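Local coordinates for protein (5-formylfuran-3-yl)methyl phosphate transaminase (PDB 2Z61) that catalyses the pyridoxal-phosphate-dependent transfer of an amino group from alanine to a furan-aldehyde phosphate, making the precursor of the furan moiety of methanofuran, at residues Y224-G228 with W229-Y233. Numbering follows the deposited sequence.
Sequences YAMTG and WRIGY
A single carbonyl oxygen, that of Thr227, takes two bonds from the guanidinium of Arg230, three residues on. Arg230 NE lies 2.8 Å from Thr227 O, nearly in line with the C=O bond, and Arg230 NH2 reaches Thr227 O at 2.6 Å on a lone pair in the carbonyl plane. The grip is side-on, through NE and NH2, and Thr227 O lies 7° out of the guanidinium plane, at its edge. Bends at chi2 (-78°) and again at chi3 bring the guanidinium back to Thr227 O; Arg230 CG passes 3.4 Å from Gly228 O. The backbone reinforces the turn modestly: Trp229 N to Met226 O and Arg230 N to Thr227 O are both weak hydrogen bonds. A water donates to Met226 O and accepts from Ile231 N at 2.8 Å, bridging the two ends of the turn.

On the apolar side, Met226 lies over one face of the Trp229 indole. Its CE stands 3.9 Å above the ring plane, offset toward the rim, while Met226 SD is 5.2 Å from the centroid of the five-membered ring and 11° off its normal, a Met-aromatic contact with the sulfur above the face at a distance. The side chain of Ile47, on helix 45-56, packs against both residues.

This buried turn follows the pyridoxal-phosphate lysine of a class I aminotransferase and leads into strand 232-235; the Gly228 backbone hydrogen-bonds the second subunit of the homodimer. Arg230 NH2 also hydrogen-bonds phosphate oxygen OP2 of the modified lysine at position 222. With NE and NH2 both held by Thr227 O, guanidinium rotation is restricted and NH2 stays directed at the phosphate, probably offsetting part of its negative charge.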
loop_
_atom_site.group_PDB
_atom_site.type_symbol
_atom_site.label_atom_id
_atom_site.label_comp_id
_atom_site.label_asym_id
_atom_site.label_seq_id
_atom_site.Cartn_x
_atom_site.Cartn_y
_atom_site.Cartn_z
ATOM N N TYR A 224 19.194 1.811 -1.080
ATOM C CA TYR A 224 19.546 0.391 -1.011
ATOM C C TYR A 224 19.067 -0.464 -2.177
ATOM O O TYR A 224 19.222 -1.689 -2.165
ATOM C CB TYR A 224 19.025 -0.218 0.288
ATOM C CG TYR A 224 19.540 0.483 1.517
ATOM C CD1 TYR A 224 18.934 1.651 1.978
ATOM C CD2 TYR A 224 20.666 0.012 2.192
ATOM C CE1 TYR A 224 19.431 2.334 3.071
ATOM C CE2 TYR A 224 21.174 0.692 3.291
ATOM C CZ TYR A 224 20.548 1.853 3.723
ATOM O OH TYR A 224 21.039 2.537 4.806
ATOM N N ALA A 225 18.479 0.175 -3.181
ATOM C CA ALA A 225 17.985 -0.548 -4.342
ATOM C C ALA A 225 16.952 -1.621 -3.952
ATOM O O ALA A 225 17.081 -2.792 -4.335
ATOM C CB ALA A 225 19.157 -1.187 -5.088
ATOM N N MET A 226 15.939 -1.214 -3.190
ATOM C CA MET A 226 14.883 -2.126 -2.755
ATOM C C MET A 226 13.504 -1.666 -3.249
ATOM O O MET A 226 12.493 -1.851 -2.558
ATOM C CB MET A 226 14.884 -2.231 -1.224
ATOM C CG MET A 226 16.103 -2.952 -0.643
ATOM S SD MET A 226 16.190 -2.879 1.165
ATOM C CE MET A 226 15.016 -4.144 1.661
ATOM N N THR A 227 13.470 -1.092 -4.444
ATOM C CA THR A 227 12.220 -0.587 -5.011
ATOM C C THR A 227 11.064 -1.583 -4.966
ATOM O O THR A 227 9.982 -1.270 -4.471
ATOM C CB THR A 227 12.401 -0.123 -6.474
ATOM O OG1 THR A 227 12.867 -1.218 -7.272
ATOM C CG2 THR A 227 13.408 1.025 -6.554
ATOM N N GLY A 228 11.292 -2.789 -5.471
ATOM C CA GLY A 228 10.236 -3.794 -5.482
ATOM C C GLY A 228 9.860 -4.395 -4.136
ATOM O O GLY A 228 8.781 -4.959 -4.008
ATOM N N TRP A 229 10.736 -4.288 -3.136
ATOM C CA TRP A 229 10.448 -4.828 -1.811
ATOM C C TRP A 229 9.370 -4.027 -1.073
ATOM O O TRP A 229 8.866 -4.459 -0.029
ATOM C CB TRP A 229 11.725 -4.876 -0.960
ATOM C CG TRP A 229 12.841 -5.738 -1.517
ATOM C CD1 TRP A 229 13.528 -5.539 -2.684
ATOM C CD2 TRP A 229 13.473 -6.858 -0.870
ATOM N NE1 TRP A 229 14.557 -6.446 -2.793
ATOM C CE2 TRP A 229 14.547 -7.267 -1.696
ATOM C CE3 TRP A 229 13.237 -7.551 0.331
ATOM C CZ2 TRP A 229 15.394 -8.341 -1.360
ATOM C CZ3 TRP A 229 14.079 -8.621 0.667
ATOM C CH2 TRP A 229 15.146 -9.002 -0.180
ATOM N N ARG A 230 9.032 -2.855 -1.612
ATOM C CA ARG A 230 7.992 -1.988 -1.048
ATOM C C ARG A 230 8.098 -1.778 0.458
ATOM O O ARG A 230 7.315 -2.329 1.241
ATOM C CB ARG A 230 6.596 -2.550 -1.365
ATOM C CG ARG A 230 6.357 -2.947 -2.816
ATOM C CD ARG A 230 6.103 -1.735 -3.671
ATOM N NE ARG A 230 7.325 -0.982 -3.812
ATOM C CZ ARG A 230 7.408 0.335 -3.761
ATOM N NH1 ARG A 230 6.325 1.080 -3.576
ATOM N NH2 ARG A 230 8.599 0.890 -3.861
ATOM N N ILE A 231 9.049 -0.955 0.870
ATOM C CA ILE A 231 9.214 -0.681 2.282
ATOM C C ILE A 231 9.912 0.654 2.534
ATOM O O ILE A 231 11.025 0.893 2.073
ATOM C CB ILE A 231 9.972 -1.843 2.978
ATOM C CG1 ILE A 231 10.339 -1.434 4.409
ATOM C CG2 ILE A 231 11.208 -2.258 2.149
ATOM C CD1 ILE A 231 10.934 -2.572 5.231
ATOM N N GLY A 232 9.206 1.535 3.238
ATOM C CA GLY A 232 9.733 2.846 3.580
ATOM C C GLY A 232 9.350 3.128 5.025
ATOM O O GLY A 232 8.943 2.213 5.744
ATOM N N TYR A 233 9.474 4.374 5.466
ATOM C CA TYR A 233 9.103 4.699 6.825
ATOM C C TYR A 233 8.829 6.185 7.018
ATOM O O TYR A 233 9.275 7.021 6.243
ATOM C CB TYR A 233 10.191 4.211 7.789
ATOM C CG TYR A 233 11.549 4.848 7.587
ATOM C CD1 TYR A 233 11.781 6.169 7.963
ATOM C CD2 TYR A 233 12.611 4.121 7.032
ATOM C CE1 TYR A 233 13.035 6.758 7.801
ATOM C CE2 TYR A 233 13.875 4.704 6.866
ATOM C CZ TYR A 233 14.076 6.025 7.259
ATOM O OH TYR A 233 15.314 6.611 7.144
HETATM O O HOH W 1 10.634 0.052 -1.149
#